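Long-range contacts in ABC transporter periplasmic peptide-binding protein (Pseudoalteromonas, PDB 4QFL), which binds dipeptides such as Ala-Phe in the periplasm and probably delivers them to a partner ABC transporter for import: residues I292-F297 and K457-W462; A325-N330 and Y385-R390; F372-W377 and H426-L431; W377-S382 and Y412-F417. All blocks are in the same frame, centred on the assembly; numbering follows the deposited sequence.

Contact 1 (I292-F297 and K457-W462)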
# COMPACT_ATOMS: atom_id res chain seq x y z
N ILE A 292 3.01 9.30 2.58
CA ILE A 292 4.28 9.88 3.00
C ILE A 292 5.42 9.31 2.19
O ILE A 292 5.48 8.11 1.94
CB ILE A 292 4.54 9.62 4.48
CG1 ILE A 292 5.90 10.21 4.89
CG2 ILE A 292 4.43 8.13 4.77
CD1 ILE A 292 5.88 11.72 5.04
N GLY A 293 6.31 10.20 1.74
CA GLY A 293 7.56 9.81 1.14
C GLY A 293 8.69 10.16 2.11
O GLY A 293 8.76 11.29 2.62
N TYR A 294 9.56 9.18 2.37
CA TYR A 294 10.63 9.30 3.37
C TYR A 294 11.98 8.76 2.88
O TYR A 294 12.07 8.05 1.88
CB TYR A 294 10.23 8.60 4.68
CG TYR A 294 9.84 7.16 4.47
CD1 TYR A 294 10.79 6.22 4.06
CD2 TYR A 294 8.54 6.73 4.64
CE1 TYR A 294 10.44 4.90 3.84
CE2 TYR A 294 8.19 5.41 4.42
CZ TYR A 294 9.14 4.51 4.01
OH TYR A 294 8.79 3.21 3.80
N TRP A 295 13.03 9.11 3.61
CA TRP A 295 14.35 8.51 3.44
C TRP A 295 14.59 7.59 4.63
O TRP A 295 14.78 8.06 5.76
CB TRP A 295 15.40 9.62 3.42
CG TRP A 295 16.81 9.21 3.05
CD1 TRP A 295 17.19 8.13 2.32
CD2 TRP A 295 18.00 9.91 3.39
NE1 TRP A 295 18.56 8.11 2.19
CE2 TRP A 295 19.08 9.20 2.84
CE3 TRP A 295 18.26 11.08 4.12
CZ2 TRP A 295 20.40 9.61 2.98
CZ3 TRP A 295 19.58 11.49 4.26
CH2 TRP A 295 20.63 10.75 3.69
N ALA A 296 14.55 6.29 4.39
CA ALA A 296 14.73 5.34 5.47
C ALA A 296 16.18 4.90 5.60
O ALA A 296 16.83 4.62 4.60
CB ALA A 296 13.84 4.13 5.26
N PHE A 297 16.68 4.86 6.83
CA PHE A 297 18.00 4.32 7.11
C PHE A 297 17.94 2.88 7.62
O PHE A 297 17.06 2.52 8.39
CB PHE A 297 18.70 5.18 8.16
CG PHE A 297 18.86 6.60 7.75
CD1 PHE A 297 19.84 6.97 6.85
CD2 PHE A 297 18.02 7.58 8.25
CE1 PHE A 297 20.00 8.28 6.46
CE2 PHE A 297 18.17 8.89 7.88
CZ PHE A 297 19.16 9.24 6.98
N LYS A 457 9.06 -5.72 6.09
CA LYS A 457 8.32 -4.59 5.52
C LYS A 457 8.69 -3.23 6.12
O LYS A 457 8.08 -2.22 5.81
CB LYS A 457 6.81 -4.84 5.63
CG LYS A 457 6.32 -5.96 4.70
CD LYS A 457 6.91 -5.81 3.29
CE LYS A 457 6.13 -6.60 2.27
NZ LYS A 457 6.83 -6.59 0.96
N ASN A 458 9.69 -3.23 7.00
CA ASN A 458 10.14 -2.01 7.65
C ASN A 458 11.45 -1.54 7.03
O ASN A 458 12.50 -2.11 7.30
CB ASN A 458 10.34 -2.29 9.14
CG ASN A 458 10.79 -1.08 9.91
OD1 ASN A 458 11.22 -0.08 9.34
ND2 ASN A 458 10.71 -1.16 11.23
N PRO A 459 11.40 -0.51 6.18
CA PRO A 459 12.60 -0.10 5.44
C PRO A 459 13.70 0.47 6.34
O PRO A 459 14.83 0.61 5.91
CB PRO A 459 12.08 0.97 4.47
CG PRO A 459 10.61 0.76 4.41
CD PRO A 459 10.21 0.25 5.76
N ALA A 460 13.36 0.80 7.59
CA ALA A 460 14.37 1.27 8.54
C ALA A 460 15.00 0.13 9.35
O ALA A 460 15.90 0.36 10.16
CB ALA A 460 13.77 2.32 9.46
N ASN A 461 14.51 -1.08 9.15
CA ASN A 461 15.05 -2.23 9.86
C ASN A 461 15.15 -1.88 11.34
O ASN A 461 16.19 -2.07 11.97
CB ASN A 461 16.44 -2.55 9.31
CG ASN A 461 16.89 -3.96 9.64
OD1 ASN A 461 16.10 -4.80 10.09
ND2 ASN A 461 18.17 -4.23 9.40
N TRP A 462 14.06 -1.37 11.88
CA TRP A 462 14.04 -0.73 13.20
C TRP A 462 13.01 -1.37 14.12
O TRP A 462 11.80 -1.15 13.97
CB TRP A 462 13.73 0.75 13.01
CG TRP A 462 13.86 1.67 14.18
CD1 TRP A 462 15.02 2.08 14.79
CD2 TRP A 462 12.80 2.39 14.83
NE1 TRP A 462 14.74 2.98 15.79
CE2 TRP A 462 13.39 3.19 15.84
CE3 TRP A 462 11.40 2.43 14.67
CZ2 TRP A 462 12.63 4.02 16.67
CZ3 TRP A 462 10.65 3.26 15.50
CH2 TRP A 462 11.27 4.04 16.49
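P459 and A460, in the loop that joins helix 450-454 to helix 465-475, lie against Y294, A296 and the carbonyl of F297 on strand 291-297. Ahead of them, N458 shapes the loop: its OD1 accepts the backbone N of A460 (2.9 Å), an Asx turn, and its backbone O takes N461 N in a type I turn that runs to N461. Asparagine suits this place because its short amide can fold back on the chain, while its ND2 is held by T453. P459 follows and carries most of the touching. Its CB rests 3.7 Å from A296 CB, and its CG lies 3.1 Å from Y294 OH, an approach oblique to the phenol ring. Y294 has CG between its backbone N and carbonyl carbon (chi1 55°), which sends the ring out to cross the proline at about a right angle. A proline with a phi of -67° fits a turn well and offers a compact apolar knob, and the small methyl of A296 lets it come close. At A460 the contact turns polar: its CA lies 3.0 Å from F297 O, in a CA-H...O contact. A460 O also stands 3.0 Å from F297 O, although both are acceptors. With W462, whose indole meets F467, the loop leaves the strand. No classical hydrogen bond joins the segments, which hold by van der Waals contact, including the phenol oxygen against the proline ring, and one CA-H...O approach. Two acceptors so close would repel, an effect probably eased at A460 O by its hydrogen bond from T299 OG1.

Contact 2 (A325-N330 and Y385-R390). With PHE (phenylalanine), chain D.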
# COMPACT_ATOMS: atom_id res chain seq x y z
N ALA A 325 12.25 20.57 -7.73
CA ALA A 325 12.83 19.73 -8.77
C ALA A 325 12.11 18.41 -8.92
O ALA A 325 11.94 17.93 -10.03
CB ALA A 325 14.31 19.50 -8.50
N VAL A 326 11.69 17.81 -7.80
CA VAL A 326 11.04 16.51 -7.83
C VAL A 326 9.53 16.63 -7.83
O VAL A 326 8.87 16.10 -8.70
CB VAL A 326 11.46 15.61 -6.64
CG1 VAL A 326 10.73 14.27 -6.70
CG2 VAL A 326 12.96 15.37 -6.66
N TYR A 327 8.98 17.34 -6.84
CA TYR A 327 7.53 17.38 -6.66
C TYR A 327 6.87 18.45 -7.50
O TYR A 327 5.64 18.57 -7.50
CB TYR A 327 7.16 17.55 -5.19
CG TYR A 327 7.50 16.32 -4.38
CD1 TYR A 327 8.78 16.14 -3.88
CD2 TYR A 327 6.55 15.35 -4.12
CE1 TYR A 327 9.10 15.01 -3.14
CE2 TYR A 327 6.86 14.22 -3.38
CZ TYR A 327 8.14 14.07 -2.89
OH TYR A 327 8.47 12.95 -2.17
N TYR A 328 7.68 19.21 -8.23
CA TYR A 328 7.17 20.22 -9.15
C TYR A 328 6.22 21.20 -8.46
O TYR A 328 5.31 21.73 -9.09
CB TYR A 328 6.47 19.55 -10.34
CG TYR A 328 7.40 19.14 -11.45
CD1 TYR A 328 8.40 18.19 -11.23
CD2 TYR A 328 7.30 19.69 -12.71
CE1 TYR A 328 9.26 17.83 -12.25
CE2 TYR A 328 8.16 19.33 -13.73
CZ TYR A 328 9.14 18.40 -13.50
OH TYR A 328 9.98 18.05 -14.53
N GLY A 329 6.44 21.43 -7.17
CA GLY A 329 5.60 22.33 -6.40
C GLY A 329 4.23 21.77 -6.03
O GLY A 329 3.45 22.44 -5.37
N ASN A 330 3.94 20.55 -6.46
CA ASN A 330 2.65 19.94 -6.17
C ASN A 330 2.57 19.24 -4.80
O ASN A 330 1.47 18.91 -4.33
CB ASN A 330 2.29 18.95 -7.29
CG ASN A 330 2.30 19.58 -8.66
OD1 ASN A 330 1.82 20.70 -8.84
ND2 ASN A 330 2.86 18.88 -9.64
N TYR A 385 3.71 9.17 -3.37
CA TYR A 385 4.53 9.86 -2.38
C TYR A 385 5.90 10.30 -2.91
O TYR A 385 6.62 11.01 -2.23
CB TYR A 385 4.69 9.00 -1.13
CG TYR A 385 5.08 7.57 -1.43
CD1 TYR A 385 6.41 7.21 -1.58
CD2 TYR A 385 4.11 6.58 -1.55
CE1 TYR A 385 6.77 5.91 -1.85
CE2 TYR A 385 4.47 5.27 -1.82
CZ TYR A 385 5.80 4.94 -1.96
OH TYR A 385 6.16 3.65 -2.23
N ASN A 386 6.24 9.87 -4.12
CA ASN A 386 7.52 10.24 -4.71
C ASN A 386 7.55 10.02 -6.22
O ASN A 386 7.78 8.91 -6.69
CB ASN A 386 8.67 9.49 -4.04
CG ASN A 386 10.03 10.02 -4.45
OD1 ASN A 386 10.16 10.66 -5.49
ND2 ASN A 386 11.04 9.75 -3.65
N PRO A 387 7.29 11.16 -6.99
CA PRO A 387 7.21 10.88 -8.44
C PRO A 387 8.54 10.66 -9.19
O PRO A 387 8.51 10.30 -10.36
CB PRO A 387 6.48 12.10 -9.00
CG PRO A 387 6.95 13.22 -8.18
CD PRO A 387 6.97 12.67 -6.79
N ASN A 388 9.67 10.87 -8.54
CA ASN A 388 10.96 10.63 -9.17
C ASN A 388 12.07 10.34 -8.17
O ASN A 388 12.89 11.22 -7.87
CB ASN A 388 11.35 11.81 -10.07
CG ASN A 388 12.43 11.45 -11.08
OD1 ASN A 388 13.15 10.46 -10.94
ND2 ASN A 388 12.56 12.27 -12.12
N ALA A 389 12.11 9.11 -7.66
CA ALA A 389 13.08 8.75 -6.63
C ALA A 389 14.50 8.92 -7.15
O ALA A 389 15.40 9.29 -6.40
CB ALA A 389 12.85 7.33 -6.16
N ARG A 390 14.68 8.65 -8.44
CA ARG A 390 15.99 8.75 -9.09
C ARG A 390 16.49 10.17 -9.04
O ARG A 390 17.61 10.42 -8.60
CB ARG A 390 15.87 8.36 -10.56
CG ARG A 390 16.62 7.12 -10.96
CD ARG A 390 18.11 7.36 -11.18
NE ARG A 390 18.74 6.09 -11.55
CZ ARG A 390 20.04 5.82 -11.45
NH1 ARG A 390 20.89 6.72 -10.99
NH2 ARG A 390 20.49 4.62 -11.81
N PHE D . 2.88 0.13 -0.83
CA PHE D . 4.04 0.76 -1.46
C PHE D . 3.65 1.32 -2.81
O PHE D . 4.16 2.35 -3.23
CB PHE D . 5.15 -0.27 -1.66
CG PHE D . 5.82 -0.69 -0.41
CD1 PHE D . 6.26 0.25 0.51
CD2 PHE D . 6.02 -2.02 -0.14
CE1 PHE D . 6.89 -0.13 1.67
CE2 PHE D . 6.65 -2.42 1.01
CZ PHE D . 7.09 -1.47 1.92
OXT PHE D . 2.81 0.74 -3.51
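Y327 reaches from the turn after helix 319-325 to the carbonyl of Y385, in the loop that leads into helix 389-401, where an Asx turn and an N-cap set the chain path. The Asx turn belongs to N386, whose OD1 receives N388 N at 3.1 Å. N388 is itself the N-cap, and its OD1 bonds to K391 N, so two short amides, on either side of P387, shape the helix start. Across the contact, Y327 opens a type I' turn that runs to N330.

Y327 holds CG anti to its carbonyl carbon (chi1 -68°), which lays one face of the ring against P387. Proline CD sits over that face, 4.1 Å from the ring centroid, as a CH-pi contact, and the two side chains cross at about a right angle. The phenol OH gives its proton to Y385 O, 2.7 Å away at the ring edge, with the donor tilted 17° from the carbonyl plane. V326 fills in beside it: CG1 is 3.8 Å from N386 OD1, and V326 O is 3.5 Å from P387 CG.

Y385 has CG between its backbone N and carbonyl carbon (chi1 48°), and with its CB pointing away from 325-330 the ring enters the ligand pocket. There R383 NE and G50 N also bond the bound phenylalanine, and Y385 OH donates to its O at 2.6 Å.

Contact 3 (F372-W377 and H426-L431)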
# COMPACT_ATOMS: atom_id res chain seq x y z
N PHE A 372 32.21 9.35 4.78
CA PHE A 372 32.13 7.95 4.40
C PHE A 372 31.39 7.78 3.09
O PHE A 372 30.93 8.75 2.49
CB PHE A 372 31.42 7.14 5.49
CG PHE A 372 30.13 7.75 5.95
CD1 PHE A 372 28.96 7.54 5.25
CD2 PHE A 372 30.09 8.55 7.08
CE1 PHE A 372 27.77 8.11 5.67
CE2 PHE A 372 28.91 9.13 7.51
CZ PHE A 372 27.74 8.91 6.80
N ASP A 373 31.28 6.53 2.65
CA ASP A 373 30.46 6.16 1.51
C ASP A 373 29.12 5.58 1.97
O ASP A 373 29.03 4.95 3.03
CB ASP A 373 31.18 5.12 0.66
CG ASP A 373 32.35 5.70 -0.11
OD1 ASP A 373 32.74 6.85 0.17
OD2 ASP A 373 32.87 4.99 -1.00
N MET A 374 28.07 5.77 1.18
CA MET A 374 26.81 5.11 1.46
C MET A 374 26.01 4.92 0.18
O MET A 374 26.25 5.60 -0.83
CB MET A 374 25.97 5.92 2.44
CG MET A 374 25.51 7.27 1.91
SD MET A 374 24.52 8.14 3.12
CE MET A 374 23.16 6.99 3.34
N SER A 375 25.06 3.99 0.22
CA SER A 375 24.11 3.83 -0.86
C SER A 375 22.80 4.53 -0.50
O SER A 375 22.43 4.66 0.67
CB SER A 375 23.88 2.35 -1.21
OG SER A 375 23.36 1.61 -0.11
N ILE A 376 22.14 5.04 -1.53
CA ILE A 376 20.76 5.43 -1.44
C ILE A 376 20.03 4.63 -2.49
O ILE A 376 20.30 4.75 -3.68
CB ILE A 376 20.55 6.91 -1.73
CG1 ILE A 376 21.22 7.76 -0.65
CG2 ILE A 376 19.05 7.22 -1.82
CD1 ILE A 376 21.01 9.25 -0.86
N TRP A 377 19.12 3.79 -2.04
CA TRP A 377 18.31 3.02 -2.94
C TRP A 377 17.13 3.85 -3.44
O TRP A 377 16.44 4.48 -2.64
CB TRP A 377 17.84 1.76 -2.23
CG TRP A 377 18.93 0.75 -2.13
CD1 TRP A 377 20.19 0.94 -1.62
CD2 TRP A 377 18.87 -0.61 -2.54
NE1 TRP A 377 20.91 -0.22 -1.70
CE2 TRP A 377 20.12 -1.19 -2.26
CE3 TRP A 377 17.87 -1.40 -3.11
CZ2 TRP A 377 20.40 -2.52 -2.53
CZ3 TRP A 377 18.14 -2.71 -3.39
CH2 TRP A 377 19.40 -3.26 -3.10
N HIS A 426 20.16 -2.64 1.83
CA HIS A 426 20.48 -1.23 1.62
C HIS A 426 21.12 -0.57 2.81
O HIS A 426 20.99 -1.06 3.93
CB HIS A 426 19.20 -0.46 1.28
CG HIS A 426 18.17 -0.50 2.37
ND1 HIS A 426 17.48 -1.65 2.70
CD2 HIS A 426 17.70 0.46 3.20
CE1 HIS A 426 16.64 -1.39 3.68
NE2 HIS A 426 16.75 -0.12 4.01
N ASP A 427 21.80 0.54 2.56
CA ASP A 427 22.23 1.46 3.62
C ASP A 427 21.06 2.36 3.94
O ASP A 427 20.73 2.59 5.10
CB ASP A 427 23.36 2.38 3.16
CG ASP A 427 24.70 1.69 3.09
OD1 ASP A 427 24.85 0.59 3.64
OD2 ASP A 427 25.61 2.28 2.47
N SER A 428 20.47 2.91 2.88
CA SER A 428 19.33 3.81 2.98
C SER A 428 18.52 3.69 1.72
O SER A 428 19.01 3.23 0.69
CB SER A 428 19.79 5.26 3.17
OG SER A 428 20.26 5.81 1.96
N VAL A 429 17.25 4.09 1.80
CA VAL A 429 16.34 3.96 0.67
C VAL A 429 15.32 5.08 0.68
O VAL A 429 14.88 5.54 1.73
CB VAL A 429 15.59 2.61 0.71
CG1 VAL A 429 14.89 2.45 2.05
CG2 VAL A 429 14.59 2.52 -0.44
N LEU A 430 14.95 5.49 -0.53
CA LEU A 430 13.85 6.41 -0.74
C LEU A 430 12.62 5.56 -0.98
O LEU A 430 12.53 4.87 -1.99
CB LEU A 430 14.11 7.29 -1.96
CG LEU A 430 15.31 8.23 -1.84
CD1 LEU A 430 15.57 8.92 -3.17
CD2 LEU A 430 15.10 9.22 -0.71
N LEU A 431 11.69 5.60 -0.05
CA LEU A 431 10.46 4.85 -0.16
C LEU A 431 9.32 5.66 0.45
O LEU A 431 9.39 6.88 0.52
CB LEU A 431 10.58 3.50 0.55
CG LEU A 431 10.43 2.27 -0.35
CD1 LEU A 431 10.95 1.00 0.30
CD2 LEU A 431 8.99 2.11 -0.81
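W377 turns one indole face to H426, whose CB lies 3.4 Å from the centroid of the five-membered ring in a CH-pi contact. H426 has CG between its backbone N and carbonyl carbon (chi1 61°), and its imidazole points an edge at the same ring, with planes at 64°, an edge-to-face pair; its NE2 is taken by P459 O. S375 OG sits in plane at the indole edge.

At the strand start the side chains of D427 and S428 bond the backbone of S375. S375 N meets D427 OD2 on its anti side (2.9 Å), somewhat out of the carboxylate plane, D427 N reaches S375 OG in a long bond of 3.3 Å, and S428 OG gives its proton to S375 O, in the carbonyl plane on a lone pair. D427 OD1 is salt-bridged to R301. Farther along, the backbones take over: W377 N bonds S428 O, and L430 N runs nearly straight into W377 O (2.8 Å, 175° at the hydrogen). I376 CG2 packs on L430 CG, W377 CB on V429 CG2.

With strand 406-410 bonded along the other edge of 373-378 and helices linking successive strands, this parallel pair is typical of the α/β lobes of periplasmic binding proteins.

Contact 4 (W377-S382 and Y412-F417). With PHE (phenylalanine), chain D.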
# COMPACT_ATOMS: atom_id res chain seq x y z
N TRP A 377 19.12 3.79 -2.04
CA TRP A 377 18.31 3.02 -2.94
C TRP A 377 17.13 3.85 -3.44
O TRP A 377 16.44 4.48 -2.64
CB TRP A 377 17.84 1.76 -2.23
CG TRP A 377 18.93 0.75 -2.13
CD1 TRP A 377 20.19 0.94 -1.62
CD2 TRP A 377 18.87 -0.61 -2.54
NE1 TRP A 377 20.91 -0.22 -1.70
CE2 TRP A 377 20.12 -1.19 -2.26
CE3 TRP A 377 17.87 -1.40 -3.11
CZ2 TRP A 377 20.40 -2.52 -2.53
CZ3 TRP A 377 18.14 -2.71 -3.39
CH2 TRP A 377 19.40 -3.26 -3.10
N ALA A 378 16.92 3.85 -4.75
CA ALA A 378 15.90 4.68 -5.40
C ALA A 378 14.90 3.85 -6.19
O ALA A 378 15.29 3.03 -7.02
CB ALA A 378 16.55 5.73 -6.30
N MET A 379 13.61 4.09 -5.95
CA MET A 379 12.53 3.42 -6.67
C MET A 379 12.60 3.70 -8.18
O MET A 379 12.92 4.82 -8.59
CB MET A 379 11.17 3.87 -6.12
CG MET A 379 11.06 3.65 -4.63
SD MET A 379 9.53 4.27 -3.90
CE MET A 379 9.88 6.02 -3.87
N PRO A 380 12.29 2.68 -9.00
CA PRO A 380 12.38 2.78 -10.46
C PRO A 380 11.12 3.36 -11.12
O PRO A 380 11.13 3.68 -12.30
CB PRO A 380 12.54 1.32 -10.88
CG PRO A 380 11.75 0.57 -9.87
CD PRO A 380 11.92 1.32 -8.57
N VAL A 381 10.05 3.49 -10.34
CA VAL A 381 8.77 3.94 -10.88
C VAL A 381 8.20 5.07 -10.02
O VAL A 381 8.54 5.20 -8.84
CB VAL A 381 7.76 2.79 -10.89
CG1 VAL A 381 8.09 1.80 -11.99
CG2 VAL A 381 7.75 2.11 -9.54
N SER A 382 7.32 5.86 -10.62
CA SER A 382 6.64 6.95 -9.92
C SER A 382 5.60 6.42 -8.92
O SER A 382 4.84 5.51 -9.25
CB SER A 382 5.95 7.86 -10.95
OG SER A 382 5.20 8.87 -10.30
N TYR A 412 16.66 -1.07 -8.95
CA TYR A 412 16.28 -2.31 -9.61
C TYR A 412 14.80 -2.27 -9.96
O TYR A 412 14.06 -1.44 -9.45
CB TYR A 412 16.54 -3.53 -8.71
CG TYR A 412 17.98 -3.71 -8.26
CD1 TYR A 412 18.90 -4.37 -9.05
CD2 TYR A 412 18.40 -3.25 -7.02
CE1 TYR A 412 20.22 -4.54 -8.64
CE2 TYR A 412 19.71 -3.42 -6.60
CZ TYR A 412 20.61 -4.06 -7.41
OH TYR A 412 21.92 -4.22 -6.98
N GLU A 413 14.37 -3.18 -10.83
CA GLU A 413 12.96 -3.39 -11.14
C GLU A 413 12.12 -3.30 -9.86
O GLU A 413 12.51 -3.82 -8.81
CB GLU A 413 12.77 -4.74 -11.86
CG GLU A 413 11.32 -5.11 -12.24
CD GLU A 413 10.53 -5.67 -11.08
OE1 GLU A 413 11.13 -6.38 -10.25
OE2 GLU A 413 9.32 -5.39 -10.99
N TRP A 414 10.97 -2.63 -9.96
CA TRP A 414 10.12 -2.31 -8.80
C TRP A 414 9.91 -3.45 -7.84
O TRP A 414 10.22 -3.32 -6.66
CB TRP A 414 8.78 -1.78 -9.29
CG TRP A 414 7.78 -1.33 -8.23
CD1 TRP A 414 6.44 -1.53 -8.28
CD2 TRP A 414 8.03 -0.58 -7.03
NE1 TRP A 414 5.83 -0.97 -7.19
CE2 TRP A 414 6.78 -0.38 -6.40
CE3 TRP A 414 9.18 -0.07 -6.42
CZ2 TRP A 414 6.64 0.31 -5.20
CZ3 TRP A 414 9.04 0.62 -5.22
CH2 TRP A 414 7.78 0.80 -4.62
N ASN A 415 9.39 -4.58 -8.32
CA ASN A 415 9.14 -5.72 -7.44
C ASN A 415 10.41 -6.33 -6.85
O ASN A 415 10.44 -6.74 -5.69
CB ASN A 415 8.32 -6.80 -8.16
CG ASN A 415 6.91 -6.33 -8.54
OD1 ASN A 415 6.23 -5.65 -7.77
ND2 ASN A 415 6.48 -6.69 -9.73
N THR A 416 11.48 -6.39 -7.64
CA THR A 416 12.78 -6.84 -7.18
C THR A 416 13.28 -5.92 -6.08
O THR A 416 13.80 -6.36 -5.06
CB THR A 416 13.80 -6.79 -8.32
OG1 THR A 416 13.37 -7.63 -9.40
CG2 THR A 416 15.18 -7.24 -7.84
N PHE A 417 13.13 -4.63 -6.32
CA PHE A 417 13.52 -3.57 -5.40
C PHE A 417 12.91 -3.79 -4.02
O PHE A 417 13.62 -3.79 -3.00
CB PHE A 417 13.04 -2.24 -5.98
CG PHE A 417 13.51 -1.04 -5.24
CD1 PHE A 417 14.78 -0.53 -5.46
CD2 PHE A 417 12.68 -0.38 -4.35
CE1 PHE A 417 15.21 0.59 -4.80
CE2 PHE A 417 13.11 0.74 -3.68
CZ PHE A 417 14.38 1.23 -3.91
N PHE D . 2.88 0.13 -0.83
CA PHE D . 4.04 0.76 -1.46
C PHE D . 3.65 1.32 -2.81
O PHE D . 4.16 2.35 -3.23
CB PHE D . 5.15 -0.27 -1.66
CG PHE D . 5.82 -0.69 -0.41
CD1 PHE D . 6.26 0.25 0.51
CD2 PHE D . 6.02 -2.02 -0.14
CE1 PHE D . 6.89 -0.13 1.67
CE2 PHE D . 6.65 -2.42 1.01
CZ PHE D . 7.09 -1.47 1.92
OXT PHE D . 2.81 0.74 -3.51
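F417 and W414, three residues apart on helix 414-422, both hold CG anti to the backbone N (chi1 -172° and -178°), and this sends their rings across to M379, P380 and V381. M379 has CG anti to its carbonyl carbon (chi1 -55°), which runs its chain alongside W414 in the same direction. Its CG touches both aromatics, at 3.7 Å from F417 CE2 and from W414 CZ3, and its SD makes an oblique Met-aromatic contact with the indole. A flexible, polarisable methionine suits such a slot between rings.

The rings are met from different sides. M379 CA lies over one face of F417, while V381 CG2 sits over the W414 five-membered ring, 3.8 Å from its centroid. P380 crosses W414 at about a right angle; its compact ring, with no N-H to satisfy, fits against the first turn of the helix, CG beside W414 N and 3.1 Å from Y412 O. W377 adds the six-membered part of its indole: CE3 approaches F417 CE1 and CH2 approaches Y412 CE2 (3.5 Å), both ring pairs oblique, in one aromatic cluster. A378 O is buried here without a polar partner, F417 CE1 lying 3.3 Å from it.

E413 caps the helix: OE1 takes T416 N and OG1, and OE2 takes N415 N. The far edge of W414 faces the bound phenylalanine, with CZ2 3.8 Å from its O.

Around this core, A378 and M379 rest on helix 389-401, W377 also packs on V410 of strand 406-410, and F417 reaches V429 of strand 428-434.

Contacts 1, 3 and 4 meet at neighbouring strands: 428-434 runs between 291-297 and 373-378. Contacts 1 and 3, with centres about 11 Å apart, are joined by probable hydrogen bonds, A296 N to V429 O and P459 O to H426 NE2, both 2.8 Å. Contacts 3 and 4 share W377, and V429 CG2 lies 3.7 Å from F417 CZ. Contact 2 abuts contact 4 where A389 CB comes to 3.3 Å from M379 N, and both touch the bound phenylalanine, through Y385 and W414. L431 of contact 3 belongs to that pocket as well, and the side chain of Y294 in contact 1 is about 4 Å from the bound phenylalanine.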